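Local coordinates for protein Poly(A) RNA polymerase GLD2 (Rattus norvegicus, PDB 6LBK) that probably adds poly(A) tails to selected cytoplasmic mRNAs and single nucleotides to some microRNAs, using ATP and a divalent metal, at residues Ala194-Arg199 and Pro246-Ile251; Phe188-Tyr193 and Leu229-Leu234; Val307-Ala312 and Cys327-Phe332; Asn101-Arg106 and Asn198-Leu203. The protein carries 1 engineered substitution. All coordinates share one frame; numbering follows the deposited sequence.

This chain is the part of GLD2 that holds the palm and PAP-associated regions. Contact 2, where helices 182-194 and 226-239 pack together, is the hub to which the other three attach. Contact 1 lies about 8 Å from it, centre to centre, joined through Tyr193 and Leu248. Contact 4, about 9 Å away, presses Phe103 on Val230. Contact 3, about 11 Å away, meets it through Val307 and Pro331, and is tied to contact 1 by Arg308 and Glu309. Contacts 3 and 4 do not touch. Contacts 2 and 4 lie nearest the active site: the side chains of Leu190 and Phe103 are each about 10 Å from that of Asp111, a probable ligand of the catalytic magnesium.

Contact 1 of 4, residues Ala194-Arg199 and Pro246-Ile251; sequences AYLENR and PSLQKI
Leu196 meets Pro246 and Leu248 in a small, purely apolar contact that joins the loop after helix 182-194 to the start of the short helix 248-251. One leucine supplies everything from its side of the junction. Its CD2 methyl touches Pro246 CD at 3.6 Å, the two side chains reaching toward each other. The same CD2 lies 3.9 Å from Leu248 CD2, and Leu196 CD1 is 4.0 Å from that methyl, so Leu248 CD2 sits against both branches. Here the two leucine side chains run past one another in opposite directions. With CG anti to the backbone N (chi1 -151°), Leu196 swings its fork over to the far segment although the nearest CA atoms, those of Leu196 and Pro246, are still 9.5 Å apart. Pro246 and Leu248 flank Ser247, the N-cap of the short helix, whose OG accepts a weak bond from Lys250 N at 3.3 Å and also bonds Arg308 O. Around this patch, Leu248 packs on Leu189 and Thr192 of helix 182-194, while its backbone N bonds Tyr193 OH of the same helix; Pro246 leans on Tyr275, a loop residue whose backbone bonds that of Leu196.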
loop_
_atom_site.group_PDB
_atom_site.type_symbol
_atom_site.label_atom_id
_atom_site.label_comp_id
_atom_site.label_asym_id
_atom_site.label_seq_id
_atom_site.Cartn_x
_atom_site.Cartn_y
_atom_site.Cartn_z
ATOM N N ALA A 194 1.315 -2.997 10.218
ATOM C CA ALA A 194 2.719 -2.703 9.930
ATOM C C ALA A 194 3.575 -2.781 11.188
ATOM O O ALA A 194 4.774 -3.058 11.113
ATOM C CB ALA A 194 2.842 -1.328 9.267
ATOM N N TYR A 195 2.998 -2.505 12.346
ATOM C CA TYR A 195 3.759 -2.543 13.583
ATOM C C TYR A 195 3.291 -3.665 14.514
ATOM O O TYR A 195 3.741 -3.737 15.664
ATOM C CB TYR A 195 3.698 -1.169 14.263
ATOM C CG TYR A 195 4.395 -0.096 13.447
ATOM C CD1 TYR A 195 5.766 0.132 13.576
ATOM C CD2 TYR A 195 3.689 0.657 12.509
ATOM C CE1 TYR A 195 6.408 1.104 12.806
ATOM C CE2 TYR A 195 4.317 1.630 11.742
ATOM C CZ TYR A 195 5.671 1.855 11.890
ATOM O OH TYR A 195 6.280 2.826 11.115
ATOM N N LEU A 196 2.424 -4.566 14.025
ATOM C CA LEU A 196 1.954 -5.678 14.850
ATOM C C LEU A 196 3.043 -6.741 15.001
ATOM O O LEU A 196 3.052 -7.493 15.985
ATOM C CB LEU A 196 0.674 -6.276 14.245
ATOM C CG LEU A 196 -0.358 -6.943 15.174
ATOM C CD1 LEU A 196 -1.063 -5.884 16.021
ATOM C CD2 LEU A 196 -1.380 -7.793 14.409
ATOM N N GLU A 197 3.966 -6.814 14.039
ATOM C CA GLU A 197 5.091 -7.732 14.107
ATOM C C GLU A 197 6.258 -7.211 13.280
ATOM O O GLU A 197 6.059 -6.655 12.196
ATOM C CB GLU A 197 4.674 -9.101 13.624
ATOM C CG GLU A 197 5.784 -10.039 13.579
ATOM C CD GLU A 197 5.253 -11.364 13.292
ATOM O OE1 GLU A 197 4.024 -11.497 13.467
ATOM O OE2 GLU A 197 6.024 -12.248 12.870
ATOM N N ASN A 198 7.480 -7.446 13.779
ATOM C CA ASN A 198 8.683 -6.803 13.254
ATOM C C ASN A 198 9.076 -7.260 11.856
ATOM O O ASN A 198 9.905 -6.588 11.234
ATOM C CB ASN A 198 9.866 -7.012 14.203
ATOM C CG ASN A 198 9.966 -8.443 14.730
ATOM O OD1 ASN A 198 9.670 -9.402 14.018
ATOM N ND2 ASN A 198 10.436 -8.586 15.968
ATOM N N ARG A 199 8.524 -8.371 11.353
ATOM C CA ARG A 199 8.853 -8.862 10.020
ATOM C C ARG A 199 7.948 -8.311 8.939
ATOM O O ARG A 199 8.303 -8.392 7.756
ATOM C CB ARG A 199 8.803 -10.400 9.979
ATOM C CG ARG A 199 9.935 -11.079 10.719
ATOM C CD ARG A 199 9.721 -12.570 10.842
ATOM N NE ARG A 199 8.709 -12.843 11.856
ATOM C CZ ARG A 199 8.282 -14.054 12.208
ATOM N NH1 ARG A 199 8.779 -15.143 11.630
ATOM N NH2 ARG A 199 7.349 -14.176 13.144
ATOM N N PRO A 246 -2.995 -12.081 12.621
ATOM C CA PRO A 246 -4.394 -12.480 12.764
ATOM C C PRO A 246 -5.244 -11.632 11.856
ATOM O O PRO A 246 -4.721 -11.044 10.902
ATOM C CB PRO A 246 -4.681 -12.193 14.235
ATOM C CG PRO A 246 -3.867 -10.968 14.496
ATOM C CD PRO A 246 -2.611 -11.100 13.650
ATOM N N SER A 247 -6.546 -11.569 12.118
ATOM C CA SER A 247 -7.405 -10.569 11.495
ATOM C C SER A 247 -7.666 -9.452 12.495
ATOM O O SER A 247 -8.241 -9.701 13.558
ATOM C CB SER A 247 -8.724 -11.165 11.018
ATOM O OG SER A 247 -9.579 -10.126 10.560
ATOM N N LEU A 248 -7.212 -8.233 12.177
ATOM C CA LEU A 248 -7.440 -7.116 13.093
ATOM C C LEU A 248 -8.923 -6.752 13.176
ATOM O O LEU A 248 -9.419 -6.413 14.255
ATOM C CB LEU A 248 -6.615 -5.895 12.672
ATOM C CG LEU A 248 -5.099 -5.886 12.886
ATOM C CD1 LEU A 248 -4.484 -4.681 12.200
ATOM C CD2 LEU A 248 -4.744 -5.909 14.365
ATOM N N GLN A 249 -9.645 -6.819 12.054
ATOM C CA GLN A 249 -11.040 -6.377 12.023
ATOM C C GLN A 249 -11.979 -7.371 12.702
ATOM O O GLN A 249 -13.052 -6.984 13.183
ATOM C CB GLN A 249 -11.469 -6.136 10.580
ATOM C CG GLN A 249 -10.866 -4.899 9.981
ATOM C CD GLN A 249 -11.121 -4.804 8.503
ATOM O OE1 GLN A 249 -10.475 -5.476 7.703
ATOM N NE2 GLN A 249 -12.080 -3.972 8.127
ATOM N N LYS A 250 -11.627 -8.654 12.698
ATOM C CA LYS A 250 -12.403 -9.637 13.442
ATOM C C LYS A 250 -12.147 -9.553 14.946
ATOM O O LYS A 250 -13.091 -9.669 15.738
ATOM C CB LYS A 250 -12.113 -11.039 12.912
ATOM C CG LYS A 250 -12.679 -11.300 11.528
ATOM C CD LYS A 250 -12.327 -12.699 11.070
ATOM C CE LYS A 250 -13.185 -13.143 9.901
ATOM N NZ LYS A 250 -12.789 -14.511 9.447
ATOM N N ILE A 251 -10.889 -9.358 15.363
ATOM C CA ILE A 251 -10.559 -9.403 16.789
ATOM C C ILE A 251 -10.874 -8.071 17.473
ATOM O O ILE A 251 -11.285 -8.056 18.637
ATOM C CB ILE A 251 -9.085 -9.814 16.999
ATOM C CG1 ILE A 251 -8.825 -11.216 16.437
ATOM C CG2 ILE A 251 -8.703 -9.756 18.474
ATOM C CD1 ILE A 251 -7.367 -11.623 16.439
#

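Contact 2 of 4, residues Phe188-Tyr193 and Leu229-Leu234; sequences FLLRTY and LVLMVL
Tyr193 and Leu190 on helix 182-194 pack against Leu234, Val230 and Leu231 on helix 226-239, a helix-helix contact in the buried core of this nucleotidyltransferase. The segments run in broadly the same direction, crossing at 41°, and their axes approach to 11.9 Å, so leucine branches and a tyrosine ring have to span the interval. Of the aliphatic contacts, the closer is Leu190 CD2 on Val230 CG1 at 3.7 Å; the other branch, Leu190 CD1, approaches Leu231 CD2 more loosely at 4.2 Å. Val230 also carries Phe103 from the neighbouring loop. The aromatic part is a CH-pi contact, off-centre: Leu234 CD1 stands 4.0 Å from the centroid of the Tyr193 ring, displaced toward its CD2 side, while Leu234 CD2 lies against Tyr193 CB. With CG anti to the carbonyl carbon (chi1 -78°), the ring is laid against Leu234 CD1, and its hydroxyl is left to serve Leu248 of helix 248-251. Among polar groups, Thr192 turns its hydroxyl back onto its own helix: OG1 donates to Phe188 O at 2.6 Å, nearly in line with the C=O bond at 170°, and that oxygen also accepts from Thr192 N.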
loop_
_atom_site.group_PDB
_atom_site.type_symbol
_atom_site.label_atom_id
_atom_site.label_comp_id
_atom_site.label_asym_id
_atom_site.label_seq_id
_atom_site.Cartn_x
_atom_site.Cartn_y
_atom_site.Cartn_z
ATOM N N PHE A 188 -4.860 3.324 8.606
ATOM C CA PHE A 188 -4.586 2.972 9.984
ATOM C C PHE A 188 -4.895 1.517 10.283
ATOM O O PHE A 188 -4.358 0.981 11.261
ATOM C CB PHE A 188 -5.328 3.947 10.912
ATOM C CG PHE A 188 -4.849 5.339 10.729
ATOM C CD1 PHE A 188 -3.585 5.703 11.191
ATOM C CD2 PHE A 188 -5.587 6.254 10.006
ATOM C CE1 PHE A 188 -3.088 6.960 10.973
ATOM C CE2 PHE A 188 -5.104 7.542 9.799
ATOM C CZ PHE A 188 -3.849 7.891 10.278
ATOM N N LEU A 189 -5.687 0.851 9.431
ATOM C CA LEU A 189 -5.718 -0.605 9.474
ATOM C C LEU A 189 -4.340 -1.151 9.161
ATOM O O LEU A 189 -3.710 -1.804 9.998
ATOM C CB LEU A 189 -6.747 -1.130 8.480
ATOM C CG LEU A 189 -6.814 -2.620 8.242
ATOM C CD1 LEU A 189 -7.257 -3.268 9.522
ATOM C CD2 LEU A 189 -7.815 -2.809 7.157
ATOM N N LEU A 190 -3.816 -0.762 7.995
ATOM C CA LEU A 190 -2.527 -1.237 7.509
ATOM C C LEU A 190 -1.409 -0.852 8.456
ATOM O O LEU A 190 -0.528 -1.674 8.764
ATOM C CB LEU A 190 -2.256 -0.647 6.124
ATOM C CG LEU A 190 -2.535 -1.545 4.914
ATOM C CD1 LEU A 190 -3.969 -2.068 4.877
ATOM C CD2 LEU A 190 -2.136 -0.818 3.624
ATOM N N ARG A 191 -1.465 0.372 8.978
ATOM C CA ARG A 191 -0.457 0.811 9.934
ATOM C C ARG A 191 -0.439 -0.094 11.160
ATOM O O ARG A 191 0.635 -0.442 11.664
ATOM C CB ARG A 191 -0.704 2.276 10.337
ATOM C CG ARG A 191 0.212 2.762 11.443
ATOM C CD ARG A 191 0.248 4.255 11.581
ATOM N NE ARG A 191 1.177 4.663 12.635
ATOM C CZ ARG A 191 2.445 5.031 12.442
ATOM N NH1 ARG A 191 3.195 5.363 13.488
ATOM N NH2 ARG A 191 2.964 5.070 11.216
ATOM N N THR A 192 -1.617 -0.532 11.620
ATOM C CA THR A 192 -1.678 -1.390 12.800
ATOM C C THR A 192 -1.080 -2.760 12.511
ATOM O O THR A 192 -0.440 -3.356 13.382
ATOM C CB THR A 192 -3.129 -1.511 13.290
ATOM O OG1 THR A 192 -3.662 -0.200 13.493
ATOM C CG2 THR A 192 -3.190 -2.265 14.609
ATOM N N TYR A 193 -1.252 -3.248 11.283
ATOM C CA TYR A 193 -0.549 -4.444 10.860
ATOM C C TYR A 193 0.946 -4.181 10.740
ATOM O O TYR A 193 1.764 -5.038 11.106
ATOM C CB TYR A 193 -1.085 -4.894 9.515
ATOM C CG TYR A 193 -2.396 -5.619 9.522
ATOM C CD1 TYR A 193 -2.518 -6.869 10.104
ATOM C CD2 TYR A 193 -3.502 -5.081 8.875
ATOM C CE1 TYR A 193 -3.704 -7.547 10.061
ATOM C CE2 TYR A 193 -4.691 -5.756 8.831
ATOM C CZ TYR A 193 -4.785 -6.985 9.420
ATOM O OH TYR A 193 -5.978 -7.649 9.374
ATOM N N LEU A 229 -0.561 -5.504 -3.488
ATOM C CA LEU A 229 0.584 -6.258 -2.985
ATOM C C LEU A 229 0.579 -6.324 -1.469
ATOM O O LEU A 229 0.829 -7.381 -0.892
ATOM C CB LEU A 229 1.890 -5.639 -3.463
ATOM C CG LEU A 229 2.549 -6.094 -4.738
ATOM C CD1 LEU A 229 3.749 -5.229 -4.869
ATOM C CD2 LEU A 229 2.955 -7.557 -4.628
ATOM N N VAL A 230 0.427 -5.175 -0.813
ATOM C CA VAL A 230 0.404 -5.125 0.647
ATOM C C VAL A 230 -0.646 -6.062 1.176
ATOM O O VAL A 230 -0.428 -6.762 2.163
ATOM C CB VAL A 230 0.168 -3.683 1.156
ATOM C CG1 VAL A 230 0.068 -3.687 2.662
ATOM C CG2 VAL A 230 1.314 -2.780 0.735
ATOM N N LEU A 231 -1.809 -6.077 0.553
ATOM C CA LEU A 231 -2.863 -6.981 0.997
ATOM C C LEU A 231 -2.477 -8.419 0.722
ATOM O O LEU A 231 -2.878 -9.309 1.465
ATOM C CB LEU A 231 -4.195 -6.629 0.308
ATOM C CG LEU A 231 -4.909 -5.298 0.637
ATOM C CD1 LEU A 231 -6.250 -5.152 -0.104
ATOM C CD2 LEU A 231 -5.130 -5.089 2.124
ATOM N N MET A 232 -1.664 -8.665 -0.310
ATOM C CA MET A 232 -1.271 -10.031 -0.634
ATOM C C MET A 232 -0.206 -10.549 0.334
ATOM O O MET A 232 -0.263 -11.704 0.777
ATOM C CB MET A 232 -0.771 -10.088 -2.064
ATOM C CG MET A 232 -1.869 -10.074 -3.118
ATOM S SD MET A 232 -1.188 -9.659 -4.758
ATOM C CE MET A 232 -0.070 -11.004 -5.082
ATOM N N VAL A 233 0.785 -9.703 0.649
ATOM C CA VAL A 233 1.743 -10.010 1.711
ATOM C C VAL A 233 1.009 -10.288 3.014
ATOM O O VAL A 233 1.271 -11.292 3.675
ATOM C CB VAL A 233 2.757 -8.865 1.882
ATOM C CG1 VAL A 233 3.742 -9.191 2.963
ATOM C CG2 VAL A 233 3.486 -8.580 0.613
ATOM N N LEU A 234 0.109 -9.374 3.429
ATOM C CA LEU A 234 -0.623 -9.582 4.684
ATOM C C LEU A 234 -1.460 -10.861 4.640
ATOM O O LEU A 234 -1.533 -11.588 5.635
ATOM C CB LEU A 234 -1.509 -8.372 5.028
ATOM C CG LEU A 234 -0.946 -6.954 5.263
ATOM C CD1 LEU A 234 -2.042 -6.052 5.741
ATOM C CD2 LEU A 234 0.191 -6.927 6.290
#

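Contact 3 of 4, residues Val307-Ala312 and Cys327-Phe332; sequences VREAKA and CVEEPF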
loop_
_atom_site.group_PDB
_atom_site.type_symbol
_atom_site.label_atom_id
_atom_site.label_comp_id
_atom_site.label_asym_id
_atom_site.label_seq_id
_atom_site.Cartn_x
_atom_site.Cartn_y
_atom_site.Cartn_z
ATOM N N VAL A 307 -8.202 -9.974 3.448
ATOM C CA VAL A 307 -7.520 -9.625 4.691
ATOM C C VAL A 307 -8.536 -9.381 5.808
ATOM O O VAL A 307 -8.241 -9.618 6.987
ATOM C CB VAL A 307 -6.589 -8.412 4.484
ATOM C CG1 VAL A 307 -6.142 -7.834 5.826
ATOM C CG2 VAL A 307 -5.345 -8.792 3.634
ATOM N N ARG A 308 -9.736 -8.884 5.473
ATOM C CA ARG A 308 -10.744 -8.696 6.512
ATOM C C ARG A 308 -11.096 -10.024 7.166
ATOM O O ARG A 308 -11.317 -10.089 8.382
ATOM C CB ARG A 308 -12.005 -8.034 5.942
ATOM C CG ARG A 308 -13.131 -7.831 6.973
ATOM C CD ARG A 308 -14.408 -7.236 6.370
ATOM N NE ARG A 308 -15.505 -8.202 6.427
ATOM C CZ ARG A 308 -16.246 -8.448 7.512
ATOM N NH1 ARG A 308 -17.219 -9.350 7.469
ATOM N NH2 ARG A 308 -16.015 -7.793 8.644
ATOM N N GLU A 309 -11.137 -11.100 6.387
ATOM C CA GLU A 309 -11.473 -12.398 6.951
ATOM C C GLU A 309 -10.244 -13.195 7.363
ATOM O O GLU A 309 -10.395 -14.199 8.063
ATOM C CB GLU A 309 -12.276 -13.202 5.933
ATOM C CG GLU A 309 -13.661 -12.672 5.724
ATOM C CD GLU A 309 -14.345 -13.335 4.563
ATOM O OE1 GLU A 309 -14.652 -14.542 4.652
ATOM O OE2 GLU A 309 -14.531 -12.653 3.534
ATOM N N ALA A 310 -9.045 -12.711 7.014
ATOM C CA ALA A 310 -7.783 -13.440 7.175
ATOM C C ALA A 310 -7.860 -14.801 6.473
ATOM O O ALA A 310 -7.336 -15.816 6.952
ATOM C CB ALA A 310 -7.404 -13.592 8.648
ATOM N N LYS A 311 -8.527 -14.812 5.315
ATOM C CA LYS A 311 -8.823 -16.061 4.628
ATOM C C LYS A 311 -8.769 -15.839 3.124
ATOM O O LYS A 311 -8.863 -14.703 2.620
ATOM C CB LYS A 311 -10.206 -16.604 5.022
ATOM C CG LYS A 311 -10.287 -17.130 6.451
ATOM C CD LYS A 311 -11.683 -17.636 6.812
ATOM C CE LYS A 311 -11.659 -18.314 8.173
ATOM N NZ LYS A 311 -12.991 -18.778 8.608
ATOM N N ALA A 312 -8.611 -16.949 2.418
ATOM C CA ALA A 312 -8.956 -17.030 1.010
ATOM C C ALA A 312 -10.408 -17.478 0.897
ATOM O O ALA A 312 -10.816 -18.442 1.550
ATOM C CB ALA A 312 -8.019 -17.988 0.279
ATOM N N CYS A 327 -8.399 -11.090 -7.863
ATOM C CA CYS A 327 -9.472 -10.627 -6.976
ATOM C C CYS A 327 -8.938 -10.444 -5.555
ATOM O O CYS A 327 -8.760 -11.425 -4.832
ATOM C CB CYS A 327 -10.638 -11.600 -6.975
ATOM S SG CYS A 327 -11.464 -11.763 -8.544
ATOM N N VAL A 328 -8.709 -9.201 -5.142
ATOM C CA VAL A 328 -8.325 -8.863 -3.772
ATOM C C VAL A 328 -9.429 -7.985 -3.155
ATOM O O VAL A 328 -9.774 -6.940 -3.712
ATOM C CB VAL A 328 -6.967 -8.151 -3.739
ATOM C CG1 VAL A 328 -6.497 -7.965 -2.317
ATOM C CG2 VAL A 328 -5.963 -8.898 -4.580
ATOM N N GLU A 329 -10.033 -8.442 -2.056
ATOM C CA GLU A 329 -11.153 -7.733 -1.442
ATOM C C GLU A 329 -10.647 -6.541 -0.628
ATOM O O GLU A 329 -9.833 -6.708 0.286
ATOM C CB GLU A 329 -11.967 -8.668 -0.548
ATOM C CG GLU A 329 -13.216 -8.027 0.071
ATOM C CD GLU A 329 -13.867 -8.873 1.187
ATOM O OE1 GLU A 329 -15.112 -9.059 1.168
ATOM O OE2 GLU A 329 -13.143 -9.340 2.093
ATOM N N GLU A 330 -11.097 -5.335 -0.965
ATOM C CA GLU A 330 -10.838 -4.212 -0.077
ATOM C C GLU A 330 -11.451 -4.551 1.284
ATOM O O GLU A 330 -12.543 -5.121 1.335
ATOM C CB GLU A 330 -11.422 -2.919 -0.668
ATOM C CG GLU A 330 -10.624 -1.627 -0.454
ATOM C CD GLU A 330 -10.670 -1.048 0.977
ATOM O OE1 GLU A 330 -11.698 -1.222 1.669
ATOM O OE2 GLU A 330 -9.669 -0.411 1.407
ATOM N N PRO A 331 -10.742 -4.317 2.396
ATOM C CA PRO A 331 -11.278 -4.742 3.706
ATOM C C PRO A 331 -12.428 -3.887 4.241
ATOM O O PRO A 331 -13.228 -4.405 5.035
ATOM C CB PRO A 331 -10.057 -4.694 4.635
ATOM C CG PRO A 331 -9.076 -3.850 3.957
ATOM C CD PRO A 331 -9.344 -3.882 2.480
ATOM N N PHE A 332 -12.572 -2.622 3.830
ATOM C CA PHE A 332 -13.664 -1.800 4.346
ATOM C C PHE A 332 -14.859 -1.759 3.397
ATOM O O PHE A 332 -15.992 -1.926 3.847
ATOM C CB PHE A 332 -13.172 -0.371 4.672
ATOM C CG PHE A 332 -12.242 -0.289 5.883
ATOM C CD1 PHE A 332 -12.735 -0.438 7.175
ATOM C CD2 PHE A 332 -10.889 -0.051 5.727
ATOM C CE1 PHE A 332 -11.896 -0.363 8.278
ATOM C CE2 PHE A 332 -10.045 0.013 6.829
ATOM C CZ PHE A 332 -10.556 -0.137 8.102
HETATM O O HOH W 1 -15.244 -9.895 4.190
#
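The backbones come nearest where Arg308 and Pro331 face each other, their CA atoms 4.9 Å apart. Segment 307-312 carries the turn from strand 303-306 into strand 311-314; it holds a G1 beta bulge, Ala310 and Lys311 both facing Ser306, and Ala310 takes the positive phi (55°) that this bulge requires, commonly a glycine's place. Segment 327-332 comes off the weakly bonded edge strand 328-329, on the other flank of strand 303-306, and passes over the turn through Glu329 and Pro331. Arg308 makes an apolar contact at the base of its chain, CB lying 4.1 Å from Pro331 CB. Farther out, CD packs closely on a polar atom, 3.3 Å from Pro331 O. Holding CG anti to the backbone N (chi1 179°), the arginine runs along Pro331 before bending at chi3, which brings NE round to a water. That water accepts from Arg308 NE at 2.8 Å and lies within bonding distance of two carboxylate oxygens, 2.9 Å from Glu309 OE2 and 3.0 Å from Glu329 OE2, though it has too few protons for every acceptor around it. The two glutamate chains cross at about a right angle, their OE2 atoms 3.9 Å apart. Ser306 OG bonds Glu329 OE2 and also takes the N-H of Glu309, fixing both residues from the strand end. Within the PAP-associated region, two like charges so close would tend to raise the proton affinity of one carboxylate, but the bridging water, the serine hydroxyl and the nearby arginine probably offset much of this.

Contact 4 of 4, residues Asn101-Arg106 and Asn198-Leu203; sequences NGFGAR and NRVRPL
Arg201 and Val200, on helix 200-213, hold the Gly102-Phe103 part of the loop between strands 91-96 and 110-116. The tightly packed side is made by Phe103, in close apolar contact. Val200 CG1 comes in at the edge of its ring, near the ring plane, 3.6 Å from CE1, and Arg201 CG approaches obliquely at 3.9 Å from the same CE1. Phe103 also touches Leu190 and Ala194 of helix 182-194. The loop itself is fixed by an Asx turn: Asn101 OD1 accepts from Phe103 N at 2.7 Å. Gly102 sits between them at backbone angles (phi 86°) where a CB would jam against the preceding carbonyl oxygen. The other side is more open to solvent, Gly102 and Arg201 both being partly exposed, and there one short, directed bond does the holding. A bend at chi3 (75°) turns the Arg201 guanidinium so that NE, at its edge, donates to Gly102 O at 2.7 Å with an N-H...O angle of 151°. The bond lies close to both the guanidinium and the carbonyl planes. Arg201 NH2 bonds Gln64 OE1, giving the group a second partner. A methionine in place of Arg201 would probably leave Gly102 O and Gln64 OE1 without this donor, and the loop less firmly tied to the helix. Asp109 and Asp111, probable magnesium ligands by similarity with relatives, follow a few residues on, so a charged donor and a buried ring join the loop leading to them to helix 200-213, which may steady the approach to the metal site.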
loop_
_atom_site.group_PDB
_atom_site.type_symbol
_atom_site.label_atom_id
_atom_site.label_comp_id
_atom_site.label_asym_id
_atom_site.label_seq_id
_atom_site.Cartn_x
_atom_site.Cartn_y
_atom_site.Cartn_z
ATOM N N ASN A 101 0.910 4.600 6.447
ATOM C CA ASN A 101 0.462 3.246 6.779
ATOM C C ASN A 101 1.587 2.338 7.274
ATOM O O ASN A 101 1.356 1.142 7.438
ATOM C CB ASN A 101 -0.222 2.591 5.564
ATOM C CG ASN A 101 0.746 2.282 4.429
ATOM O OD1 ASN A 101 1.959 2.286 4.614
ATOM N ND2 ASN A 101 0.211 2.071 3.241
ATOM N N GLY A 102 2.801 2.853 7.457
ATOM C CA GLY A 102 3.921 2.060 7.920
ATOM C C GLY A 102 4.696 1.321 6.851
ATOM O O GLY A 102 5.745 0.749 7.163
ATOM N N PHE A 103 4.266 1.357 5.601
ATOM C CA PHE A 103 4.974 0.655 4.536
ATOM C C PHE A 103 5.608 1.630 3.542
ATOM O O PHE A 103 5.637 1.386 2.330
ATOM C CB PHE A 103 4.047 -0.329 3.819
ATOM C CG PHE A 103 3.387 -1.313 4.724
ATOM C CD1 PHE A 103 4.129 -2.179 5.488
ATOM C CD2 PHE A 103 2.020 -1.393 4.792
ATOM C CE1 PHE A 103 3.506 -3.104 6.322
ATOM C CE2 PHE A 103 1.401 -2.300 5.612
ATOM C CZ PHE A 103 2.140 -3.160 6.379
ATOM N N GLY A 104 6.103 2.761 4.048
ATOM C CA GLY A 104 6.749 3.745 3.203
ATOM C C GLY A 104 8.257 3.556 3.073
ATOM O O GLY A 104 8.941 3.094 3.993
ATOM N N ALA A 105 8.757 3.930 1.892
ATOM C CA ALA A 105 10.174 4.020 1.574
ATOM C C ALA A 105 10.545 5.474 1.332
ATOM O O ALA A 105 9.690 6.304 1.019
ATOM C CB ALA A 105 10.527 3.214 0.320
ATOM N N ARG A 106 11.841 5.770 1.465
ATOM C CA ARG A 106 12.345 7.117 1.201
ATOM C C ARG A 106 11.791 7.674 -0.104
ATOM O O ARG A 106 11.625 8.890 -0.244
ATOM C CB ARG A 106 13.885 7.130 1.188
ATOM C CG ARG A 106 14.458 7.287 2.591
ATOM C CD ARG A 106 15.776 8.065 2.720
ATOM N NE ARG A 106 16.990 7.403 2.230
ATOM C CZ ARG A 106 17.716 7.837 1.202
ATOM N NH1 ARG A 106 17.347 8.940 0.555
ATOM N NH2 ARG A 106 18.817 7.183 0.832
ATOM N N ASN A 198 7.480 -7.446 13.779
ATOM C CA ASN A 198 8.683 -6.803 13.254
ATOM C C ASN A 198 9.076 -7.260 11.856
ATOM O O ASN A 198 9.905 -6.588 11.234
ATOM C CB ASN A 198 9.866 -7.012 14.203
ATOM C CG ASN A 198 9.966 -8.443 14.730
ATOM O OD1 ASN A 198 9.670 -9.402 14.018
ATOM N ND2 ASN A 198 10.436 -8.586 15.968
ATOM N N ARG A 199 8.524 -8.371 11.353
ATOM C CA ARG A 199 8.853 -8.862 10.020
ATOM C C ARG A 199 7.948 -8.311 8.939
ATOM O O ARG A 199 8.303 -8.392 7.756
ATOM C CB ARG A 199 8.803 -10.400 9.979
ATOM C CG ARG A 199 9.935 -11.079 10.719
ATOM C CD ARG A 199 9.721 -12.570 10.842
ATOM N NE ARG A 199 8.709 -12.843 11.856
ATOM C CZ ARG A 199 8.282 -14.054 12.208
ATOM N NH1 ARG A 199 8.779 -15.143 11.630
ATOM N NH2 ARG A 199 7.349 -14.176 13.144
ATOM N N VAL A 200 6.778 -7.784 9.299
ATOM C CA VAL A 200 5.825 -7.360 8.273
ATOM C C VAL A 200 6.412 -6.234 7.431
ATOM O O VAL A 200 6.299 -6.242 6.201
ATOM C CB VAL A 200 4.486 -6.954 8.905
ATOM C CG1 VAL A 200 3.577 -6.414 7.833
ATOM C CG2 VAL A 200 3.832 -8.159 9.619
ATOM N N ARG A 201 7.066 -5.254 8.070
ATOM C CA ARG A 201 7.553 -4.103 7.305
ATOM C C ARG A 201 8.761 -4.437 6.435
ATOM O O ARG A 201 8.761 -4.040 5.253
ATOM C CB ARG A 201 7.829 -2.920 8.240
ATOM C CG ARG A 201 6.530 -2.167 8.626
ATOM C CD ARG A 201 6.754 -1.100 9.724
ATOM N NE ARG A 201 7.428 0.089 9.198
ATOM C CZ ARG A 201 8.618 0.525 9.597
ATOM N NH1 ARG A 201 9.284 -0.110 10.553
ATOM N NH2 ARG A 201 9.152 1.602 9.041
ATOM N N PRO A 202 9.806 -5.145 6.918
ATOM C CA PRO A 202 10.898 -5.532 5.998
ATOM C C PRO A 202 10.434 -6.369 4.820
ATOM O O PRO A 202 10.889 -6.165 3.680
ATOM C CB PRO A 202 11.860 -6.321 6.903
ATOM C CG PRO A 202 11.607 -5.788 8.272
ATOM C CD PRO A 202 10.127 -5.505 8.314
ATOM N N LEU A 203 9.511 -7.297 5.062
ATOM C CA LEU A 203 9.048 -8.151 3.982
ATOM C C LEU A 203 8.276 -7.343 2.961
ATOM O O LEU A 203 8.501 -7.462 1.752
ATOM C CB LEU A 203 8.161 -9.256 4.536
ATOM C CG LEU A 203 7.886 -10.285 3.445
ATOM C CD1 LEU A 203 9.157 -11.212 3.296
ATOM C CD2 LEU A 203 6.587 -11.080 3.625
#